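PDB 3EAF: ABC transporter, substrate binding protein, which probably captures a small solute outside the cell and delivers it to the membrane permease of an ABC transporter. Local coordinates for residues 102-107 against 117-122; 333-338 against 347-352. All blocks are in the same frame, centred on the assembly; numbering follows the deposited sequence.

Contact 1 of 2, residues 102-107 against 117-122; sequences YISASY and NFYPAP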
ATOM      1  N   TYR A 102      14.923  -0.550   1.615  1.00 10.67           N
ATOM      2  CA  TYR A 102      13.716  -0.624   2.434  1.00  9.76           C
ATOM      3  C   TYR A 102      12.482  -0.558   1.545  1.00  9.36           C
ATOM      4  O   TYR A 102      12.204   0.479   0.933  1.00  8.98           O
ATOM      5  CB  TYR A 102      13.708   0.526   3.452  1.00  9.81           C
ATOM      6  CG  TYR A 102      12.968   0.225   4.740  1.00  9.36           C
ATOM      7  CD1 TYR A 102      13.667  -0.107   5.894  1.00  9.58           C
ATOM      8  CD2 TYR A 102      11.579   0.281   4.804  1.00  9.10           C
ATOM      9  CE1 TYR A 102      13.007  -0.387   7.082  1.00  9.72           C
ATOM     10  CE2 TYR A 102      10.902  -0.001   5.998  1.00  9.94           C
ATOM     11  CZ  TYR A 102      11.630  -0.331   7.128  1.00 10.18           C
ATOM     12  OH  TYR A 102      10.988  -0.611   8.309  1.00 10.91           O
ATOM     13  N   ILE A 103      11.762  -1.675   1.467  1.00  9.02           N
ATOM     14  CA  ILE A 103      10.557  -1.777   0.655  1.00  8.93           C
ATOM     15  C   ILE A 103       9.351  -1.919   1.574  1.00  9.16           C
ATOM     16  O   ILE A 103       9.212  -2.918   2.297  1.00  9.50           O
ATOM     17  CB  ILE A 103      10.619  -2.959  -0.346  1.00  9.14           C
ATOM     18  CG1 ILE A 103      11.869  -2.843  -1.233  1.00  9.15           C
ATOM     19  CG2 ILE A 103       9.335  -2.999  -1.195  1.00  9.00           C
ATOM     20  CD1 ILE A 103      12.220  -4.099  -2.040  1.00  8.93           C
ATOM     21  N   SER A 104       8.469  -0.922   1.531  1.00  8.97           N
ATOM     22  CA  SER A 104       7.437  -0.784   2.547  1.00  8.39           C
ATOM     23  C   SER A 104       6.025  -0.947   2.026  1.00  8.12           C
ATOM     24  O   SER A 104       5.727  -0.642   0.870  1.00  8.14           O
ATOM     25  CB  SER A 104       7.574   0.569   3.252  1.00  8.61           C
ATOM     26  OG  SER A 104       7.531   1.641   2.322  1.00  8.29           O
ATOM     27  N   ALA A 105       5.164  -1.442   2.905  1.00  7.75           N
ATOM     28  CA  ALA A 105       3.730  -1.362   2.723  1.00  8.11           C
ATOM     29  C   ALA A 105       3.247   0.090   2.754  1.00  8.04           C
ATOM     30  O   ALA A 105       2.264   0.427   2.100  1.00  8.72           O
ATOM     31  CB  ALA A 105       3.033  -2.163   3.776  1.00  7.95           C
ATOM     32  N   SER A 106       3.929   0.944   3.512  1.00  7.99           N
ATOM     33  CA  SER A 106       3.651   2.380   3.458  1.00  8.02           C
ATOM     34  C   SER A 106       3.982   2.910   2.073  1.00  7.68           C
ATOM     35  O   SER A 106       5.081   2.681   1.565  1.00  7.82           O
ATOM     36  CB  SER A 106       4.480   3.152   4.479  1.00  7.96           C
ATOM     37  OG  SER A 106       4.342   4.549   4.244  1.00  8.85           O
ATOM     38  N   TYR A 107       3.022   3.604   1.463  1.00  7.26           N
ATOM     39  CA  TYR A 107       3.262   4.268   0.186  1.00  7.09           C
ATOM     40  C   TYR A 107       3.325   5.798   0.349  1.00  7.53           C
ATOM     41  O   TYR A 107       2.906   6.538  -0.539  1.00  7.67           O
ATOM     42  CB  TYR A 107       2.217   3.852  -0.858  1.00  6.77           C
ATOM     43  CG  TYR A 107       1.951   2.355  -0.934  1.00  6.14           C
ATOM     44  CD1 TYR A 107       2.998   1.437  -1.088  1.00  6.15           C
ATOM     45  CD2 TYR A 107       0.651   1.865  -0.865  1.00  6.42           C
ATOM     46  CE1 TYR A 107       2.745   0.059  -1.162  1.00  7.21           C
ATOM     47  CE2 TYR A 107       0.384   0.506  -0.940  1.00  5.74           C
ATOM     48  CZ  TYR A 107       1.427  -0.389  -1.087  1.00  6.66           C
ATOM     49  OH  TYR A 107       1.143  -1.730  -1.149  1.00  7.24           O
ATOM     50  N   ASN A 117      14.530   4.055   0.130  1.00 10.83           N
ATOM     51  CA  ASN A 117      13.125   3.664   0.240  1.00 10.43           C
ATOM     52  C   ASN A 117      12.431   3.490  -1.111  1.00 10.24           C
ATOM     53  O   ASN A 117      12.512   4.363  -1.984  1.00 10.67           O
ATOM     54  CB  ASN A 117      12.351   4.648   1.121  1.00 10.20           C
ATOM     55  CG  ASN A 117      12.781   4.586   2.581  1.00 10.08           C
ATOM     56  OD1 ASN A 117      12.210   3.839   3.386  1.00 10.86           O
ATOM     57  ND2 ASN A 117      13.803   5.347   2.923  1.00  6.99           N
ATOM     58  N   PHE A 118      11.760   2.348  -1.268  1.00  9.81           N
ATOM     59  CA  PHE A 118      11.056   1.996  -2.502  1.00  9.34           C
ATOM     60  C   PHE A 118       9.722   1.338  -2.149  1.00  8.99           C
ATOM     61  O   PHE A 118       9.573   0.740  -1.086  1.00  8.78           O
ATOM     62  CB  PHE A 118      11.876   1.005  -3.344  1.00  9.17           C
ATOM     63  CG  PHE A 118      13.208   1.532  -3.808  1.00  9.68           C
ATOM     64  CD1 PHE A 118      13.340   2.112  -5.069  1.00  9.46           C
ATOM     65  CD2 PHE A 118      14.342   1.411  -3.004  1.00  9.46           C
ATOM     66  CE1 PHE A 118      14.575   2.592  -5.511  1.00  9.98           C
ATOM     67  CE2 PHE A 118      15.585   1.882  -3.437  1.00  9.08           C
ATOM     68  CZ  PHE A 118      15.705   2.467  -4.696  1.00  7.94           C
ATOM     69  N   TYR A 119       8.752   1.457  -3.045  1.00  8.66           N
ATOM     70  CA  TYR A 119       7.527   0.656  -2.967  1.00  8.42           C
ATOM     71  C   TYR A 119       6.940   0.561  -4.368  1.00  8.33           C
ATOM     72  O   TYR A 119       7.029   1.521  -5.128  1.00  8.04           O
ATOM     73  CB  TYR A 119       6.516   1.217  -1.946  1.00  8.17           C
ATOM     74  CG  TYR A 119       6.323   2.723  -1.974  1.00  8.55           C
ATOM     75  CD1 TYR A 119       5.427   3.315  -2.871  1.00  8.17           C
ATOM     76  CD2 TYR A 119       7.015   3.554  -1.088  1.00  8.62           C
ATOM     77  CE1 TYR A 119       5.250   4.696  -2.912  1.00  8.28           C
ATOM     78  CE2 TYR A 119       6.835   4.943  -1.117  1.00  8.67           C
ATOM     79  CZ  TYR A 119       5.952   5.503  -2.031  1.00  8.74           C
ATOM     80  OH  TYR A 119       5.763   6.869  -2.055  1.00  8.57           O
ATOM     81  N   PRO A 120       6.349  -0.600  -4.720  1.00  8.12           N
ATOM     82  CA  PRO A 120       5.885  -0.857  -6.087  1.00  7.73           C
ATOM     83  C   PRO A 120       4.486  -0.296  -6.389  1.00  7.53           C
ATOM     84  O   PRO A 120       3.637  -0.998  -6.952  1.00  6.90           O
ATOM     85  CB  PRO A 120       5.876  -2.386  -6.148  1.00  7.81           C
ATOM     86  CG  PRO A 120       5.483  -2.787  -4.773  1.00  7.74           C
ATOM     87  CD  PRO A 120       6.086  -1.754  -3.835  1.00  8.02           C
ATOM     88  N   ALA A 121       4.255   0.959  -6.014  1.00  7.24           N
ATOM     89  CA  ALA A 121       2.956   1.600  -6.193  1.00  7.06           C
ATOM     90  C   ALA A 121       3.158   3.118  -6.255  1.00  7.27           C
ATOM     91  O   ALA A 121       4.210   3.614  -5.847  1.00  7.02           O
ATOM     92  CB  ALA A 121       2.005   1.224  -5.039  1.00  7.14           C
ATOM     93  N   PRO A 122       2.156   3.859  -6.765  1.00  7.55           N
ATOM     94  CA  PRO A 122       2.250   5.314  -6.613  1.00  7.86           C
ATOM     95  C   PRO A 122       2.180   5.675  -5.132  1.00  7.92           C
ATOM     96  O   PRO A 122       1.665   4.898  -4.338  1.00  7.35           O
ATOM     97  CB  PRO A 122       1.001   5.836  -7.337  1.00  7.69           C
ATOM     98  CG  PRO A 122       0.509   4.691  -8.187  1.00  7.88           C
ATOM     99  CD  PRO A 122       0.914   3.450  -7.443  1.00  7.38           C
TER
HETATM  100  O   HOH W   1      10.103   2.402   1.806  1.00 10.82           O
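Two backbone hydrogen bonds tie Phe-118 to the residues on either side of Ile-103: Phe-118 N gives its proton to Tyr-102 O at 2.9 Å, nearly straight at 165°, and Ser-104 N gives its own to Phe-118 O at 3.3 Å, a longer bond. Between them Ile-103 CA lies 3.2 Å from Phe-118 O, a CA-H...O contact. A water donates to Ser-104 OG at 2.7 Å and lies within bonding distance of Tyr-102 O and Asn-117 OD1, with more acceptors in reach than it has protons. Ser-104 OG, placed between its backbone N and carbonyl carbon (chi1 56°), gives its own proton to Ser-106 O, two residues further on, and holds the turn after the strand.

The pairing is parallel, and it sets strand 117-118 at the edge of the six-stranded sheet of one lobe of this periplasmic-binding-protein fold. On one face of that sheet Tyr-102 and Asn-117 run side by side against helix 85-98; on the other, Ile-103 turns to helix 288-304 while the Phe-118 ring stacks on His-346.

Past the strands the aromatic rings take over. Tyr-107 CA sits over the face of the Tyr-119 ring, 3.6 Å from its centroid, and the two ring planes meet at 52°. The Tyr-107 ring is itself sandwiched, with Ala-105 O over one face and Ala-121 CB over the opposite one, 4.0 Å from the centroid. Tyr-107 OH bonds to Gln-292 and Tyr-119 OH to Ser-108 O.

Contact 2 of 2, residues 333-338 against 347-352; sequences GITADT and LAYRKV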
ATOM      1  N   GLY A 333       2.573  -8.461 -14.339  1.00 10.94           N
ATOM      2  CA  GLY A 333       1.411  -7.673 -14.745  1.00  9.95           C
ATOM      3  C   GLY A 333       0.392  -7.436 -13.644  1.00  9.50           C
ATOM      4  O   GLY A 333      -0.779  -7.191 -13.926  1.00  8.91           O
ATOM      5  N   ILE A 334       0.836  -7.510 -12.389  1.00  8.92           N
ATOM      6  CA  ILE A 334      -0.047  -7.278 -11.243  1.00  8.45           C
ATOM      7  C   ILE A 334      -0.327  -5.793 -11.035  1.00  8.40           C
ATOM      8  O   ILE A 334      -1.456  -5.410 -10.701  1.00  8.05           O
ATOM      9  CB  ILE A 334       0.547  -7.856  -9.931  1.00  8.70           C
ATOM     10  CG1 ILE A 334       0.503  -9.393  -9.942  1.00  7.61           C
ATOM     11  CG2 ILE A 334      -0.179  -7.285  -8.703  1.00  7.91           C
ATOM     12  CD1 ILE A 334       1.260 -10.039  -8.757  1.00  8.13           C
ATOM     13  N   THR A 335       0.705  -4.968 -11.221  1.00  8.42           N
ATOM     14  CA  THR A 335       0.596  -3.522 -10.993  1.00  8.44           C
ATOM     15  C   THR A 335      -0.090  -2.826 -12.179  1.00  9.07           C
ATOM     16  O   THR A 335      -0.060  -3.336 -13.310  1.00  8.57           O
ATOM     17  CB  THR A 335       1.971  -2.868 -10.663  1.00  8.55           C
ATOM     18  OG1 THR A 335       2.902  -3.088 -11.733  1.00  8.23           O
ATOM     19  CG2 THR A 335       2.554  -3.452  -9.373  1.00  7.67           C
ATOM     20  N   ALA A 336      -0.714  -1.675 -11.909  1.00  8.78           N
ATOM     21  CA  ALA A 336      -1.478  -0.928 -12.919  1.00  9.51           C
ATOM     22  C   ALA A 336      -0.601  -0.342 -14.021  1.00  9.66           C
ATOM     23  O   ALA A 336      -1.085  -0.041 -15.107  1.00 10.40           O
ATOM     24  CB  ALA A 336      -2.323   0.178 -12.255  1.00  8.84           C
ATOM     25  N   ASP A 337       0.688  -0.186 -13.733  1.00 10.38           N
ATOM     26  CA  ASP A 337       1.675   0.256 -14.717  1.00 10.75           C
ATOM     27  C   ASP A 337       3.012  -0.366 -14.298  1.00 11.10           C
ATOM     28  O   ASP A 337       3.167  -0.804 -13.147  1.00 10.89           O
ATOM     29  CB  ASP A 337       1.748   1.789 -14.727  1.00 11.03           C
ATOM     30  CG  ASP A 337       2.393   2.369 -16.002  1.00 12.04           C
ATOM     31  OD1 ASP A 337       2.904   1.613 -16.860  1.00 12.48           O
ATOM     32  OD2 ASP A 337       2.388   3.611 -16.135  1.00 12.72           O
ATOM     33  N   THR A 338       3.964  -0.440 -15.224  1.00 10.93           N
ATOM     34  CA  THR A 338       5.294  -0.938 -14.899  1.00 11.33           C
ATOM     35  C   THR A 338       6.046   0.033 -13.986  1.00 11.26           C
ATOM     36  O   THR A 338       5.699   1.221 -13.892  1.00 11.12           O
ATOM     37  CB  THR A 338       6.141  -1.212 -16.156  1.00 11.70           C
ATOM     38  OG1 THR A 338       6.136  -0.047 -16.991  1.00 12.07           O
ATOM     39  CG2 THR A 338       5.596  -2.424 -16.930  1.00 11.38           C
ATOM     40  N   LEU A 347       9.256   7.552  -7.599  1.00  9.86           N
ATOM     41  CA  LEU A 347       7.849   7.352  -7.981  1.00  9.83           C
ATOM     42  C   LEU A 347       7.711   6.247  -9.028  1.00  9.95           C
ATOM     43  O   LEU A 347       8.103   6.425 -10.182  1.00 10.14           O
ATOM     44  CB  LEU A 347       7.203   8.658  -8.474  1.00  9.20           C
ATOM     45  CG  LEU A 347       5.699   8.620  -8.788  1.00  9.24           C
ATOM     46  CD1 LEU A 347       4.872   8.262  -7.543  1.00  8.24           C
ATOM     47  CD2 LEU A 347       5.209   9.937  -9.400  1.00  9.57           C
ATOM     48  N   ALA A 348       7.134   5.115  -8.622  1.00 10.00           N
ATOM     49  CA  ALA A 348       7.132   3.903  -9.455  1.00 10.15           C
ATOM     50  C   ALA A 348       6.280   4.049 -10.713  1.00 10.28           C
ATOM     51  O   ALA A 348       6.691   3.630 -11.800  1.00 10.12           O
ATOM     52  CB  ALA A 348       6.683   2.690  -8.632  1.00 10.37           C
ATOM     53  N   TYR A 349       5.094   4.634 -10.535  1.00 10.20           N
ATOM     54  CA  TYR A 349       4.121   4.904 -11.599  1.00 10.49           C
ATOM     55  C   TYR A 349       2.997   5.711 -10.966  1.00 10.73           C
ATOM     56  O   TYR A 349       3.044   5.982  -9.763  1.00 10.72           O
ATOM     57  CB  TYR A 349       3.601   3.613 -12.265  1.00 10.17           C
ATOM     58  CG  TYR A 349       3.009   2.579 -11.326  1.00 10.13           C
ATOM     59  CD1 TYR A 349       1.633   2.520 -11.099  1.00  9.72           C
ATOM     60  CD2 TYR A 349       3.821   1.643 -10.684  1.00  9.69           C
ATOM     61  CE1 TYR A 349       1.081   1.562 -10.241  1.00  8.87           C
ATOM     62  CE2 TYR A 349       3.286   0.692  -9.827  1.00  9.52           C
ATOM     63  CZ  TYR A 349       1.915   0.658  -9.608  1.00 10.02           C
ATOM     64  OH  TYR A 349       1.384  -0.280  -8.754  1.00  9.90           O
ATOM     65  N   ARG A 350       1.998   6.111 -11.751  1.00 11.02           N
ATOM     66  CA  ARG A 350       0.953   7.005 -11.229  1.00 11.17           C
ATOM     67  C   ARG A 350      -0.456   6.411 -11.201  1.00 11.31           C
ATOM     68  O   ARG A 350      -1.260   6.760 -10.331  1.00 11.25           O
ATOM     69  CB  ARG A 350       0.925   8.331 -12.000  1.00 10.77           C
ATOM     70  CG  ARG A 350       2.160   9.195 -11.820  1.00 11.14           C
ATOM     71  CD  ARG A 350       2.045  10.526 -12.558  1.00 11.04           C
ATOM     72  NE  ARG A 350       1.279  11.538 -11.823  1.00 13.10           N
ATOM     73  CZ  ARG A 350       0.112  12.054 -12.223  1.00 14.45           C
ATOM     74  NH1 ARG A 350      -0.458  11.650 -13.359  1.00 12.93           N
ATOM     75  NH2 ARG A 350      -0.490  12.985 -11.487  1.00 14.33           N
ATOM     76  N   LYS A 351      -0.772   5.534 -12.148  1.00 11.45           N
ATOM     77  CA  LYS A 351      -2.162   5.090 -12.278  1.00 12.03           C
ATOM     78  C   LYS A 351      -2.546   3.984 -11.291  1.00 11.20           C
ATOM     79  O   LYS A 351      -1.684   3.314 -10.725  1.00 10.65           O
ATOM     80  CB  LYS A 351      -2.508   4.717 -13.723  1.00 12.31           C
ATOM     81  CG  LYS A 351      -1.812   3.497 -14.278  1.00 13.32           C
ATOM     82  CD  LYS A 351      -2.219   3.288 -15.747  1.00 13.87           C
ATOM     83  CE  LYS A 351      -1.535   4.289 -16.675  1.00 17.45           C
ATOM     84  NZ  LYS A 351      -1.745   3.925 -18.120  1.00 18.35           N
ATOM     85  N   VAL A 352      -3.850   3.838 -11.074  1.00 10.77           N
ATOM     86  CA  VAL A 352      -4.398   2.853 -10.144  1.00 10.17           C
ATOM     87  C   VAL A 352      -5.629   2.183 -10.728  1.00 10.04           C
ATOM     88  O   VAL A 352      -6.234   2.703 -11.666  1.00  9.80           O
ATOM     89  CB  VAL A 352      -4.789   3.487  -8.781  1.00 10.36           C
ATOM     90  CG1 VAL A 352      -3.555   3.966  -8.039  1.00  9.36           C
ATOM     91  CG2 VAL A 352      -5.820   4.616  -8.955  1.00  9.47           C
TER
HETATM   92  O   HOH W   2       1.150   5.407 -14.457  1.00  9.09           O
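Tyr-349 lies against Asp-337, its ring receiving Asp-337 O over one face, 3.5 Å above the plane and displaced toward the rim. The tyrosine CG stands between its backbone N and carbonyl carbon (chi1 55°), which lays the ring against the 335-338 backbone. The two side chains run antiparallel past one another, with Asp-337 CB 3.6 Å from Tyr-349 CB. At the far end of the ring Tyr-349 OH comes 3.3 Å from Thr-335 CB; its stronger polar partner is Pro-120 O, with a weak bond to Pro-256 O besides.

Thr-335 OG1 donates to the same Asp-337 O at 2.7 Å, from above the carbonyl plane. Asp-337 OD2 takes a proton from a water that also accepts from Arg-350 N, so the carboxylate reaches the opposing backbone through solvent. Lys-351 NZ, 4.6 Å from Asp-337 OD2, is too distant for a salt bridge.

Ala-336 CB meets the Tyr-349 ring at CE1 (4.2 Å) and packs on Lys-351, 3.5 Å from Lys-351 O, a buried carbonyl oxygen without a polar partner in the model.

Both segments come from the long irregular connection after helix 317-326, and Val-352 opens strand 352-357; Ile-334 packs on helix 288-304, and Arg-350 and Val-352 touch helix 124-139.

Contacts 1 and 2 follow one another along the chain, yet their centres are about 12 Å apart and they meet mainly at Tyr-349, with Pro-122 also packing on Arg-350 O. Tyr-349 OH is 3.0 Å from Pro-120 O, probably a hydrogen bond, and Pro-122 CB lies 3.2 Å from Tyr-349 O. Between the segments of contact 2 the chain carries Asp-340 and Tyr-341, which bind magnesium together with Glu-325. Phe-118 of contact 1 approaches the same site, its side chain about 4 Å from those of Tyr-341 and Glu-325 and about 8 Å from the ion. A glycerol, probably from the crystallisation liquor, lies about 3 Å from the Ser-106 side chain.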